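Local coordinates for protein putative beta-glucosidase (Bifidobacterium adolescentis, PDB 5WAB) that hydrolyses beta-glucosidic linkages as a glycoside hydrolase family 3 beta-glucosidase, and probably also removes terminal arabinopyranose from ginsenosides, at residues I171-I179 / Y629-W637. Numbering follows the deposited sequence.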
ATOM      1  N   ILE A 171       9.296  18.977   0.884  1.00 17.99           N
ATOM      2  CA  ILE A 171       9.594  18.024  -0.176  1.00 17.90           C
ATOM      3  C   ILE A 171       9.869  18.789  -1.460  1.00 18.04           C
ATOM      4  O   ILE A 171       9.183  19.770  -1.765  1.00 19.38           O
ATOM      5  CB  ILE A 171       8.412  17.053  -0.387  1.00 18.28           C
ATOM      6  CG1 ILE A 171       7.915  16.509   0.952  1.00 16.72           C
ATOM      7  CG2 ILE A 171       8.806  15.919  -1.329  1.00 17.97           C
ATOM      8  CD1 ILE A 171       6.691  15.645   0.826  1.00 16.74           C
ATOM      9  N   SER A 172      10.876  18.347  -2.209  1.00 18.17           N
ATOM     10  CA  SER A 172      11.122  18.933  -3.519  1.00 17.88           C
ATOM     11  C   SER A 172      10.016  18.530  -4.492  1.00 19.06           C
ATOM     12  O   SER A 172       9.301  17.544  -4.292  1.00 18.03           O
ATOM     13  CB  SER A 172      12.469  18.488  -4.074  1.00 17.46           C
ATOM     14  OG  SER A 172      12.399  17.138  -4.479  1.00 18.83           O
ATOM     15  N   GLN A 173       9.900  19.302  -5.576  1.00 21.09           N
ATOM     16  CA  GLN A 173       8.880  19.015  -6.580  1.00 22.62           C
ATOM     17  C   GLN A 173       9.109  17.665  -7.250  1.00 23.17           C
ATOM     18  O   GLN A 173       8.161  16.890  -7.419  1.00 22.82           O
ATOM     19  CB  GLN A 173       8.829  20.137  -7.613  1.00 24.20           C
ATOM     20  CG  GLN A 173       8.174  21.385  -7.050  1.00 25.90           C
ATOM     21  CD  GLN A 173       6.781  21.099  -6.515  1.00 27.09           C
ATOM     22  OE1 GLN A 173       6.505  21.295  -5.331  1.00 28.66           O
ATOM     23  NE2 GLN A 173       5.890  20.644  -7.393  1.00 27.53           N
ATOM     24  N   ARG A 174      10.357  17.354  -7.615  1.00 23.86           N
ATOM     25  CA  ARG A 174      10.647  16.046  -8.203  1.00 17.38           C
ATOM     26  C   ARG A 174      10.182  14.915  -7.298  1.00 20.00           C
ATOM     27  O   ARG A 174       9.535  13.966  -7.757  1.00 22.87           O
ATOM     28  CB  ARG A 174      12.140  15.901  -8.490  1.00 23.65           C
ATOM     29  CG  ARG A 174      12.573  16.400  -9.845  1.00 24.69           C
ATOM     30  CD  ARG A 174      13.941  15.845 -10.209  1.00 25.40           C
ATOM     31  NE  ARG A 174      13.935  14.401 -10.445  1.00 25.41           N
ATOM     32  CZ  ARG A 174      15.023  13.631 -10.394  1.00 27.07           C
ATOM     33  NH1 ARG A 174      16.203  14.164 -10.109  1.00 27.49           N
ATOM     34  NH2 ARG A 174      14.936  12.326 -10.619  1.00 27.96           N
ATOM     35  N   ALA A 175      10.510  14.990  -6.007  1.00 20.19           N
ATOM     36  CA  ALA A 175      10.136  13.911  -5.102  1.00 20.30           C
ATOM     37  C   ALA A 175       8.623  13.811  -4.963  1.00 19.41           C
ATOM     38  O   ALA A 175       8.071  12.704  -4.919  1.00 19.80           O
ATOM     39  CB  ALA A 175      10.809  14.106  -3.741  1.00 19.47           C
ATOM     40  N   LEU A 176       7.932  14.955  -4.922  1.00 18.40           N
ATOM     41  CA  LEU A 176       6.470  14.940  -4.914  1.00 18.28           C
ATOM     42  C   LEU A 176       5.926  14.299  -6.187  1.00 19.79           C
ATOM     43  O   LEU A 176       5.059  13.419  -6.131  1.00 18.83           O
ATOM     44  CB  LEU A 176       5.933  16.364  -4.760  1.00 16.85           C
ATOM     45  CG  LEU A 176       5.871  16.967  -3.359  1.00 16.05           C
ATOM     46  CD1 LEU A 176       5.501  18.418  -3.453  1.00 16.22           C
ATOM     47  CD2 LEU A 176       4.871  16.217  -2.486  1.00 15.92           C
ATOM     48  N   ARG A 177       6.440  14.718  -7.346  1.00 19.84           N
ATOM     49  CA  ARG A 177       5.906  14.244  -8.618  1.00 20.26           C
ATOM     50  C   ARG A 177       6.247  12.780  -8.879  1.00 20.85           C
ATOM     51  O   ARG A 177       5.448  12.057  -9.482  1.00 21.48           O
ATOM     52  CB  ARG A 177       6.431  15.114  -9.758  1.00 23.08           C
ATOM     53  CG  ARG A 177       5.965  16.553  -9.715  1.00 23.06           C
ATOM     54  CD  ARG A 177       4.510  16.648 -10.077  1.00 24.67           C
ATOM     55  NE  ARG A 177       4.079  18.034 -10.213  1.00 26.58           N
ATOM     56  CZ  ARG A 177       2.894  18.397 -10.690  1.00 26.86           C
ATOM     57  NH1 ARG A 177       2.027  17.471 -11.079  1.00 26.59           N
ATOM     58  NH2 ARG A 177       2.582  19.682 -10.786  1.00 27.27           N
ATOM     59  N   GLU A 178       7.427  12.321  -8.456  1.00 19.52           N
ATOM     60  CA  GLU A 178       7.864  10.974  -8.806  1.00 19.97           C
ATOM     61  C   GLU A 178       7.613   9.940  -7.716  1.00 20.70           C
ATOM     62  O   GLU A 178       7.490   8.749  -8.032  1.00 21.27           O
ATOM     63  CB  GLU A 178       9.355  10.959  -9.165  1.00 17.77           C
ATOM     64  CG  GLU A 178       9.732  11.803 -10.374  1.00 18.21           C
ATOM     65  CD  GLU A 178      11.145  11.532 -10.855  1.00 18.70           C
ATOM     66  OE1 GLU A 178      11.653  10.419 -10.603  1.00 18.85           O
ATOM     67  OE2 GLU A 178      11.755  12.439 -11.463  1.00 19.00           O
ATOM     68  N   ILE A 179       7.554  10.341  -6.442  1.00 18.61           N
ATOM     69  CA  ILE A 179       7.431   9.401  -5.326  1.00 19.14           C
ATOM     70  C   ILE A 179       6.032   9.433  -4.715  1.00 19.03           C
ATOM     71  O   ILE A 179       5.341   8.413  -4.670  1.00 19.69           O
ATOM     72  CB  ILE A 179       8.513   9.653  -4.252  1.00 20.26           C
ATOM     73  CG1 ILE A 179       9.920   9.626  -4.865  1.00 19.79           C
ATOM     74  CG2 ILE A 179       8.369   8.645  -3.124  1.00 16.62           C
ATOM     75  CD1 ILE A 179      10.303   8.317  -5.522  1.00 17.37           C
ATOM     76  N   TYR A 629      11.401  11.339 -16.238  1.00 18.69           N
ATOM     77  CA  TYR A 629      11.519  11.932 -14.918  1.00 20.65           C
ATOM     78  C   TYR A 629      10.817  13.280 -14.913  1.00 21.00           C
ATOM     79  O   TYR A 629      10.498  13.841 -15.961  1.00 21.87           O
ATOM     80  CB  TYR A 629      12.988  12.095 -14.497  1.00 19.61           C
ATOM     81  CG  TYR A 629      13.850  12.924 -15.440  1.00 21.13           C
ATOM     82  CD1 TYR A 629      13.852  14.315 -15.380  1.00 20.89           C
ATOM     83  CD2 TYR A 629      14.675  12.309 -16.382  1.00 21.01           C
ATOM     84  CE1 TYR A 629      14.644  15.070 -16.232  1.00 18.56           C
ATOM     85  CE2 TYR A 629      15.468  13.055 -17.240  1.00 20.55           C
ATOM     86  CZ  TYR A 629      15.448  14.435 -17.159  1.00 21.21           C
ATOM     87  OH  TYR A 629      16.240  15.179 -18.003  1.00 21.76           O
ATOM     88  N   TRP A 630      10.569  13.792 -13.714  1.00 21.75           N
ATOM     89  CA  TRP A 630      10.033  15.135 -13.589  1.00 23.86           C
ATOM     90  C   TRP A 630      11.168  16.143 -13.686  1.00 26.90           C
ATOM     91  O   TRP A 630      12.148  16.064 -12.939  1.00 27.59           O
ATOM     92  CB  TRP A 630       9.281  15.302 -12.269  1.00 22.09           C
ATOM     93  CG  TRP A 630       8.604  16.627 -12.187  1.00 22.17           C
ATOM     94  CD1 TRP A 630       9.060  17.747 -11.556  1.00 20.60           C
ATOM     95  CD2 TRP A 630       7.363  16.986 -12.796  1.00 20.84           C
ATOM     96  NE1 TRP A 630       8.168  18.777 -11.718  1.00 20.69           N
ATOM     97  CE2 TRP A 630       7.116  18.335 -12.477  1.00 22.32           C
ATOM     98  CE3 TRP A 630       6.426  16.291 -13.569  1.00 21.89           C
ATOM     99  CZ2 TRP A 630       5.976  19.009 -12.911  1.00 23.05           C
ATOM    100  CZ3 TRP A 630       5.297  16.955 -13.996  1.00 23.66           C
ATOM    101  CH2 TRP A 630       5.078  18.303 -13.665  1.00 24.72           C
ATOM    102  N   SER A 631      11.034  17.097 -14.597  1.00 29.75           N
ATOM    103  CA  SER A 631      12.019  18.156 -14.756  1.00 32.61           C
ATOM    104  C   SER A 631      11.459  19.434 -14.152  1.00 34.19           C
ATOM    105  O   SER A 631      10.438  19.947 -14.618  1.00 34.85           O
ATOM    106  CB  SER A 631      12.373  18.377 -16.225  1.00 33.36           C
ATOM    107  OG  SER A 631      13.217  19.508 -16.373  1.00 34.31           O
ATOM    108  N   GLU A 632      12.134  19.954 -13.129  1.00 36.57           N
ATOM    109  CA  GLU A 632      11.721  21.239 -12.586  1.00 39.24           C
ATOM    110  C   GLU A 632      12.069  22.365 -13.542  1.00 43.61           C
ATOM    111  O   GLU A 632      11.474  23.443 -13.465  1.00 49.82           O
ATOM    112  CB  GLU A 632      12.368  21.476 -11.221  1.00 36.63           C
ATOM    113  CG  GLU A 632      11.991  20.437 -10.184  1.00 32.91           C
ATOM    114  CD  GLU A 632      12.575  20.727  -8.817  1.00 31.11           C
ATOM    115  OE1 GLU A 632      13.097  21.847  -8.613  1.00 31.31           O
ATOM    116  OE2 GLU A 632      12.508  19.831  -7.942  1.00 28.87           O
ATOM    117  N   LYS A 633      13.000  22.120 -14.459  1.00 41.32           N
ATOM    118  CA  LYS A 633      13.308  23.105 -15.484  1.00 40.19           C
ATOM    119  C   LYS A 633      12.185  23.190 -16.510  1.00 38.20           C
ATOM    120  O   LYS A 633      11.785  24.289 -16.911  1.00 38.95           O
ATOM    121  CB  LYS A 633      14.635  22.739 -16.147  1.00 41.54           C
ATOM    122  CG  LYS A 633      15.145  23.715 -17.179  1.00 43.17           C
ATOM    123  CD  LYS A 633      16.457  23.215 -17.765  1.00 43.40           C
ATOM    124  CE  LYS A 633      17.430  22.801 -16.671  1.00 43.46           C
ATOM    125  NZ  LYS A 633      17.835  23.941 -15.797  1.00 45.05           N
ATOM    126  N   PHE A 634      11.638  22.040 -16.920  1.00 35.53           N
ATOM    127  CA  PHE A 634      10.511  22.030 -17.845  1.00 34.18           C
ATOM    128  C   PHE A 634       9.177  22.194 -17.144  1.00 34.30           C
ATOM    129  O   PHE A 634       8.181  22.481 -17.815  1.00 35.58           O
ATOM    130  CB  PHE A 634      10.444  20.728 -18.650  1.00 31.40           C
ATOM    131  CG  PHE A 634      11.557  20.552 -19.633  1.00 30.24           C
ATOM    132  CD1 PHE A 634      11.696  21.418 -20.704  1.00 30.12           C
ATOM    133  CD2 PHE A 634      12.426  19.475 -19.531  1.00 28.56           C
ATOM    134  CE1 PHE A 634      12.713  21.241 -21.625  1.00 30.54           C
ATOM    135  CE2 PHE A 634      13.442  19.294 -20.452  1.00 28.09           C
ATOM    136  CZ  PHE A 634      13.586  20.177 -21.498  1.00 28.52           C
ATOM    137  N   ASN A 635       9.128  21.982 -15.830  1.00 34.41           N
ATOM    138  CA  ASN A 635       7.870  21.960 -15.088  1.00 35.17           C
ATOM    139  C   ASN A 635       6.924  20.914 -15.679  1.00 33.19           C
ATOM    140  O   ASN A 635       5.720  21.142 -15.817  1.00 33.24           O
ATOM    141  CB  ASN A 635       7.219  23.346 -15.071  1.00 36.57           C
ATOM    142  CG  ASN A 635       6.131  23.472 -14.025  1.00 37.66           C
ATOM    143  OD1 ASN A 635       6.177  22.818 -12.979  1.00 36.88           O
ATOM    144  ND2 ASN A 635       5.136  24.313 -14.306  1.00 39.12           N
ATOM    145  N   ASP A 636       7.477  19.755 -16.029  1.00 30.38           N
ATOM    146  CA  ASP A 636       6.725  18.730 -16.739  1.00 29.96           C
ATOM    147  C   ASP A 636       7.575  17.471 -16.811  1.00 25.97           C
ATOM    148  O   ASP A 636       8.783  17.500 -16.561  1.00 20.01           O
ATOM    149  CB  ASP A 636       6.326  19.205 -18.146  1.00 32.72           C
ATOM    150  CG  ASP A 636       5.182  18.399 -18.743  1.00 33.34           C
ATOM    151  OD1 ASP A 636       4.715  17.439 -18.090  1.00 32.40           O
ATOM    152  OD2 ASP A 636       4.732  18.748 -19.860  1.00 33.81           O
ATOM    153  N   TRP A 637       6.925  16.363 -17.144  1.00 24.59           N
ATOM    154  CA  TRP A 637       7.654  15.131 -17.401  1.00 23.81           C
ATOM    155  C   TRP A 637       8.547  15.300 -18.625  1.00 23.91           C
ATOM    156  O   TRP A 637       8.251  16.079 -19.534  1.00 20.68           O
ATOM    157  CB  TRP A 637       6.675  13.973 -17.594  1.00 23.54           C
ATOM    158  CG  TRP A 637       5.859  13.720 -16.363  1.00 24.42           C
ATOM    159  CD1 TRP A 637       4.571  14.109 -16.134  1.00 24.74           C
ATOM    160  CD2 TRP A 637       6.296  13.054 -15.168  1.00 23.57           C
ATOM    161  NE1 TRP A 637       4.172  13.707 -14.881  1.00 24.43           N
ATOM    162  CE2 TRP A 637       5.212  13.063 -14.265  1.00 23.41           C
ATOM    163  CE3 TRP A 637       7.495  12.444 -14.779  1.00 23.18           C
ATOM    164  CZ2 TRP A 637       5.292  12.487 -12.993  1.00 23.38           C
ATOM    165  CZ3 TRP A 637       7.573  11.868 -13.515  1.00 23.20           C
ATOM    166  CH2 TRP A 637       6.476  11.892 -12.639  1.00 22.97           C
TER
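Arg177 lies along one face of Trp630 with its whole side chain, CG set over the pyrrole ring and the guanidinium flat over the outer rim of the benzene ring, at CZ2 and CH2. The pair joins helix 173-179, in the TIM-barrel-type N-terminal domain of this family 3 enzyme, to the β-hairpin 628-631/636-639, in the fibronectin type III-like domain. Arg177 CG makes a CH-π contact 3.4 Å from the centroid of the five-membered ring. A bend at chi2 (-72°) then carries the chain on across the indole, and the guanidinium stacks 17° from parallel as an off-centre cation-π partner, CZ 4.2 Å from the six-membered-ring centroid. Beyond the stack, Glu222 forms a salt bridge with Arg177 NH1. Asp636 N covers the other face of the indole near its rim, while Trp630 turns its CE3 edge onto the face of Trp637, the rings nearly perpendicular, edge to face. An alanine in place of Trp630 would probably take away the surface under the Arg177 chain, leaving its guanidinium to polar partners such as Glu222, strip Trp637 of its edge partner and open a gap between helix and hairpin. Beside the stack, Glu178 OE2, buried, accepts three bonds: one from Trp630 N at 2.9 Å, from above the carboxylate plane, and a side-on salt bridge from Arg174, whose NE (3.1 Å) and NH2 both donate, which would probably favour the charged carboxylate. Arg174 NH2 also bonds to the carbonyl of Ala596. At the edge of Trp637, CH2 comes to 3.3 Å from Arg177 O. At the helix start, where N-cap Ser172 OG accepts from Ala175 N, Glu632 reaches over from the hairpin turn, and its OE2 accepts from Arg174 N at 3.3 Å on the anti side of the carboxylate.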